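Local coordinates for protein hemin degrading factor (Pseudomonas aeruginosa, PDB 4MF9) that binds heme and, as a cytoplasmic heme-trafficking protein, probably delivers it to a heme oxygenase and can also degrade heme itself, at residues 84-96 against 293-305. Residues are numbered along the deposited sequence; the frame is centred on the assembly and turned at random.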
loop_
_atom_site.group_PDB
_atom_site.type_symbol
_atom_site.label_atom_id
_atom_site.label_comp_id
_atom_site.label_asym_id
_atom_site.label_seq_id
_atom_site.Cartn_x
_atom_site.Cartn_y
_atom_site.Cartn_z
ATOM N N ARG A 84 -0.249 1.565 3.373
ATOM C CA ARG A 84 -1.669 1.367 3.618
ATOM C C ARG A 84 -2.521 2.195 2.683
ATOM O O ARG A 84 -2.039 3.080 1.978
ATOM C CB ARG A 84 -2.024 1.745 5.071
ATOM C CG ARG A 84 -1.928 3.251 5.328
ATOM C CD ARG A 84 -2.503 3.654 6.666
ATOM N NE ARG A 84 -3.929 3.358 6.758
ATOM C CZ ARG A 84 -4.599 3.290 7.904
ATOM N NH1 ARG A 84 -3.972 3.500 9.062
ATOM N NH2 ARG A 84 -5.894 3.010 7.896
ATOM N N ASN A 85 -3.807 1.889 2.683
ATOM C CA ASN A 85 -4.803 2.782 2.135
ATOM C C ASN A 85 -5.795 3.010 3.266
ATOM O O ASN A 85 -5.482 2.724 4.419
ATOM C CB ASN A 85 -5.456 2.169 0.893
ATOM C CG ASN A 85 -5.884 0.726 1.115
ATOM O OD1 ASN A 85 -6.742 0.455 1.946
ATOM N ND2 ASN A 85 -5.286 -0.202 0.372
ATOM N N GLU A 86 -6.967 3.489 3.008
ATOM C CA GLU A 86 -7.889 3.817 4.053
ATOM C C GLU A 86 -8.283 2.609 4.868
ATOM O O GLU A 86 -8.337 2.714 6.040
ATOM C CB GLU A 86 -9.082 4.551 3.517
ATOM C CG GLU A 86 -10.036 5.032 4.568
ATOM C CD GLU A 86 -9.454 6.097 5.463
ATOM O OE1 GLU A 86 -9.826 6.158 6.610
ATOM O OE2 GLU A 86 -8.632 6.897 5.018
ATOM N N HIS A 87 -8.484 1.461 4.224
ATOM C CA HIS A 87 -9.044 0.301 4.938
ATOM C C HIS A 87 -8.123 -0.876 5.199
ATOM O O HIS A 87 -8.534 -1.857 5.820
ATOM C CB HIS A 87 -10.311 -0.181 4.235
ATOM C CG HIS A 87 -11.392 0.845 4.231
ATOM N ND1 HIS A 87 -11.959 1.320 5.395
ATOM C CD2 HIS A 87 -11.966 1.533 3.219
ATOM C CE1 HIS A 87 -12.858 2.241 5.096
ATOM N NE2 HIS A 87 -12.882 2.386 3.782
ATOM N N CYS A 88 -6.882 -0.786 4.740
ATOM C CA CYS A 88 -5.970 -1.906 4.906
ATOM C C CYS A 88 -4.535 -1.451 5.086
ATOM O O CYS A 88 -4.029 -0.631 4.318
ATOM C CB CYS A 88 -6.092 -2.870 3.720
ATOM S SG CYS A 88 -5.292 -4.460 3.966
ATOM N N VAL A 89 -3.895 -2.003 6.112
ATOM C CA VAL A 89 -2.509 -1.712 6.439
ATOM C C VAL A 89 -1.640 -2.949 6.267
ATOM O O VAL A 89 -1.934 -4.010 6.821
ATOM C CB VAL A 89 -2.372 -1.265 7.905
ATOM C CG1 VAL A 89 -0.918 -1.002 8.228
ATOM C CG2 VAL A 89 -3.236 -0.040 8.171
ATOM N N HIS A 90 -0.552 -2.784 5.522
ATOM C CA HIS A 90 0.394 -3.852 5.228
ATOM C C HIS A 90 1.734 -3.536 5.934
ATOM O O HIS A 90 2.359 -2.503 5.658
ATOM C CB HIS A 90 0.569 -3.880 3.705
ATOM C CG HIS A 90 1.135 -5.151 3.151
ATOM N ND1 HIS A 90 2.418 -5.579 3.410
ATOM C CD2 HIS A 90 0.615 -6.036 2.267
ATOM C CE1 HIS A 90 2.654 -6.693 2.737
ATOM N NE2 HIS A 90 1.574 -6.995 2.042
ATOM N N GLU A 91 2.185 -4.377 6.836
ATOM C CA GLU A 91 3.468 -4.226 7.495
ATOM C C GLU A 91 4.372 -5.392 7.246
ATOM O O GLU A 91 4.114 -6.473 7.697
ATOM C CB GLU A 91 3.339 -3.996 9.018
ATOM C CG GLU A 91 2.565 -2.790 9.403
ATOM C CD GLU A 91 2.358 -2.560 10.899
ATOM O OE1 GLU A 91 2.934 -3.168 11.737
ATOM O OE2 GLU A 91 1.625 -1.681 11.166
ATOM N N ARG A 92 5.489 -5.170 6.587
ATOM C CA ARG A 92 6.395 -6.243 6.246
ATOM C C ARG A 92 7.785 -5.974 6.769
ATOM O O ARG A 92 8.257 -4.893 6.674
ATOM C CB ARG A 92 6.453 -6.453 4.759
ATOM C CG ARG A 92 6.943 -7.785 4.273
ATOM C CD ARG A 92 6.278 -8.939 4.972
ATOM N NE ARG A 92 6.548 -10.229 4.338
ATOM C CZ ARG A 92 7.610 -10.966 4.537
ATOM N NH1 ARG A 92 8.586 -10.570 5.321
ATOM N NH2 ARG A 92 7.722 -12.100 3.895
ATOM N N LYS A 93 8.442 -6.982 7.289
ATOM C CA LYS A 93 9.772 -6.836 7.846
ATOM C C LYS A 93 10.848 -7.466 6.994
ATOM O O LYS A 93 10.619 -8.496 6.409
ATOM C CB LYS A 93 9.843 -7.407 9.239
ATOM C CG LYS A 93 9.012 -6.711 10.251
ATOM C CD LYS A 93 9.255 -7.337 11.583
ATOM C CE LYS A 93 8.093 -7.136 12.497
ATOM N NZ LYS A 93 8.374 -7.782 13.800
ATOM N N GLY A 94 11.998 -6.802 6.920
ATOM C CA GLY A 94 13.139 -7.269 6.151
ATOM C C GLY A 94 14.063 -6.121 5.780
ATOM O O GLY A 94 13.735 -4.958 5.989
ATOM N N PRO A 95 15.225 -6.436 5.203
ATOM C CA PRO A 95 16.136 -5.390 4.727
ATOM C C PRO A 95 15.566 -4.642 3.518
ATOM O O PRO A 95 14.918 -5.268 2.667
ATOM C CB PRO A 95 17.371 -6.189 4.312
ATOM C CG PRO A 95 16.812 -7.528 3.895
ATOM C CD PRO A 95 15.717 -7.792 4.890
ATOM N N TYR A 96 15.799 -3.333 3.430
ATOM C CA TYR A 96 15.285 -2.545 2.295
ATOM C C TYR A 96 16.154 -2.722 1.051
ATOM O O TYR A 96 16.944 -1.845 0.698
ATOM C CB TYR A 96 15.166 -1.056 2.661
ATOM C CG TYR A 96 14.028 -0.317 1.970
ATOM C CD1 TYR A 96 12.754 -0.266 2.543
ATOM C CD2 TYR A 96 14.228 0.336 0.753
ATOM C CE1 TYR A 96 11.715 0.414 1.921
ATOM C CE2 TYR A 96 13.195 1.015 0.127
ATOM C CZ TYR A 96 11.945 1.049 0.717
ATOM O OH TYR A 96 10.922 1.724 0.081
ATOM N N ASP A 293 1.776 -12.426 11.904
ATOM C CA ASP A 293 2.908 -13.343 11.836
ATOM C C ASP A 293 4.210 -12.605 12.147
ATOM O O ASP A 293 4.267 -11.371 12.049
ATOM C CB ASP A 293 2.970 -13.995 10.448
ATOM C CG ASP A 293 1.866 -15.019 10.236
ATOM O OD1 ASP A 293 1.422 -15.629 11.223
ATOM O OD2 ASP A 293 1.440 -15.216 9.081
ATOM N N PRO A 294 5.262 -13.343 12.400
ATOM C CA PRO A 294 6.486 -12.717 12.856
ATOM C C PRO A 294 6.991 -11.656 11.861
ATOM O O PRO A 294 7.242 -10.567 12.275
ATOM C CB PRO A 294 7.432 -13.889 12.903
ATOM C CG PRO A 294 6.561 -15.046 13.244
ATOM C CD PRO A 294 5.130 -14.661 13.012
ATOM N N GLU A 295 7.101 -11.958 10.586
ATOM C CA GLU A 295 7.583 -10.995 9.622
ATOM C C GLU A 295 6.521 -10.222 8.844
ATOM O O GLU A 295 6.844 -9.417 8.051
ATOM C CB GLU A 295 8.606 -11.621 8.711
ATOM C CG GLU A 295 9.650 -12.450 9.407
ATOM C CD GLU A 295 10.622 -11.627 10.274
ATOM O OE1 GLU A 295 11.086 -10.592 9.843
ATOM O OE2 GLU A 295 10.983 -12.055 11.384
ATOM N N PHE A 296 5.270 -10.469 9.119
ATOM C CA PHE A 296 4.188 -9.885 8.332
ATOM C C PHE A 296 2.934 -9.641 9.160
ATOM O O PHE A 296 2.359 -10.575 9.727
ATOM C CB PHE A 296 3.838 -10.828 7.171
ATOM C CG PHE A 296 2.662 -10.377 6.336
ATOM C CD1 PHE A 296 2.617 -9.096 5.810
ATOM C CD2 PHE A 296 1.625 -11.267 6.026
ATOM C CE1 PHE A 296 1.548 -8.693 5.019
ATOM C CE2 PHE A 296 0.555 -10.871 5.251
ATOM C CZ PHE A 296 0.515 -9.587 4.730
ATOM N N ASN A 297 2.487 -8.413 9.227
ATOM C CA ASN A 297 1.224 -8.082 9.818
ATOM C C ASN A 297 0.299 -7.399 8.828
ATOM O O ASN A 297 0.738 -6.649 8.021
ATOM C CB ASN A 297 1.401 -7.184 11.019
ATOM C CG ASN A 297 1.840 -7.919 12.264
ATOM O OD1 ASN A 297 2.186 -9.056 12.239
ATOM N ND2 ASN A 297 1.768 -7.249 13.356
ATOM N N LEU A 298 -0.960 -7.714 8.857
ATOM C CA LEU A 298 -1.916 -7.132 7.954
ATOM C C LEU A 298 -3.118 -6.744 8.779
ATOM O O LEU A 298 -3.598 -7.539 9.511
ATOM C CB LEU A 298 -2.276 -8.150 6.864
ATOM C CG LEU A 298 -3.313 -7.721 5.839
ATOM C CD1 LEU A 298 -2.646 -6.884 4.783
ATOM C CD2 LEU A 298 -4.116 -8.857 5.211
ATOM N N HIS A 299 -3.628 -5.554 8.601
ATOM C CA HIS A 299 -4.782 -5.091 9.344
ATOM C C HIS A 299 -5.849 -4.626 8.362
ATOM O O HIS A 299 -5.698 -3.585 7.707
ATOM C CB HIS A 299 -4.371 -3.974 10.332
ATOM C CG HIS A 299 -3.232 -4.356 11.230
ATOM N ND1 HIS A 299 -3.319 -5.369 12.160
ATOM C CD2 HIS A 299 -1.974 -3.860 11.337
ATOM C CE1 HIS A 299 -2.168 -5.485 12.799
ATOM N NE2 HIS A 299 -1.333 -4.580 12.314
ATOM N N LEU A 300 -6.924 -5.410 8.261
ATOM C CA LEU A 300 -8.002 -5.178 7.297
ATOM C C LEU A 300 -9.338 -4.775 7.945
ATOM O O LEU A 300 -9.979 -5.567 8.645
ATOM C CB LEU A 300 -8.193 -6.430 6.415
ATOM C CG LEU A 300 -9.399 -6.463 5.474
ATOM C CD1 LEU A 300 -9.334 -5.342 4.447
ATOM C CD2 LEU A 300 -9.552 -7.821 4.785
ATOM N N LYS A 301 -9.805 -3.601 7.644
ATOM C CA LYS A 301 -11.043 -3.130 8.100
ATOM C C LYS A 301 -12.170 -3.672 7.201
ATOM O O LYS A 301 -12.597 -3.042 6.277
ATOM C CB LYS A 301 -10.988 -1.603 8.090
ATOM C CG LYS A 301 -12.046 -0.839 8.823
ATOM C CD LYS A 301 -12.565 -1.551 10.041
ATOM C CE LYS A 301 -12.080 -0.887 11.291
ATOM N NZ LYS A 301 -12.523 0.502 11.252
ATOM N N THR A 302 -12.634 -4.866 7.528
ATOM C CA THR A 302 -13.645 -5.577 6.736
ATOM C C THR A 302 -14.882 -4.757 6.385
ATOM O O THR A 302 -15.483 -4.960 5.327
ATOM C CB THR A 302 -14.078 -6.885 7.419
ATOM O OG1 THR A 302 -14.737 -6.601 8.669
ATOM C CG2 THR A 302 -12.864 -7.748 7.666
ATOM N N THR A 303 -15.241 -3.814 7.252
ATOM C CA THR A 303 -16.430 -2.987 7.044
ATOM C C THR A 303 -16.258 -1.964 5.932
ATOM O O THR A 303 -17.231 -1.379 5.460
ATOM C CB THR A 303 -16.814 -2.252 8.337
ATOM O OG1 THR A 303 -15.619 -1.890 9.035
ATOM C CG2 THR A 303 -17.649 -3.163 9.226
ATOM N N GLY A 304 -15.016 -1.743 5.516
ATOM C CA GLY A 304 -14.738 -0.765 4.480
ATOM C C GLY A 304 -14.865 -1.372 3.102
ATOM O O GLY A 304 -14.879 -0.647 2.096
ATOM N N ILE A 305 -14.967 -2.701 3.065
ATOM C CA ILE A 305 -15.094 -3.458 1.811
ATOM C C ILE A 305 -16.492 -3.338 1.231
ATOM O O ILE A 305 -17.458 -3.808 1.828
ATOM C CB ILE A 305 -14.795 -4.957 2.022
ATOM C CG1 ILE A 305 -13.357 -5.156 2.503
ATOM C CG2 ILE A 305 -14.997 -5.730 0.725
ATOM C CD1 ILE A 305 -13.013 -6.618 2.805
HETATM O O HOH W 1 1.316 -4.484 13.656
HETATM O O HOH W 2 11.702 -10.796 7.517
#
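Strands 88-93 and 296-301 run antiparallel, their axes 4.7 Å apart. Backbone hydrogen bonds join V89 to H299 and E91 to N297 in both directions, and one more at each end continues the pairing, from K301 N to H87 O (2.8 Å) and from K93 N to E295 O (3.0 Å). Beyond the paired strands, the H87 imidazole lies flat over G304, whose CA sits 3.5 Å from the ring centroid in a CH-pi contact. C88, H90, R92, F296, L298 and L300 share one face of the sheet. There the F296 ring swings CE1 over the H90 ring, 3.2 Å from CE1 of H90, with the planes at 51°; H90 ND1 is hydrogen-bonded to Q273 NE2. A turn of the R92 chain about CB-CG (chi2 48°) brings CD to 3.8 Å from CD1 of F296, while NH1 forms a salt bridge with D114 OD1. On the other face, a water in the H299 ring plane donates to E91 OE1 (O to OE1 2.8 Å) and bonds H299 NE2 (O to NE2 3.0 Å); H299 ND1 is hydrogen-bonded to N290 OD1. The pair joins the two HemS/ChuX repeats through one continuous antiparallel sheet, C88, H90 and L298 packing on V266 of strand 262-268 in the chain's other antiparallel sheet, as in the tandem-repeat fold of HemS-like heme-binding proteins.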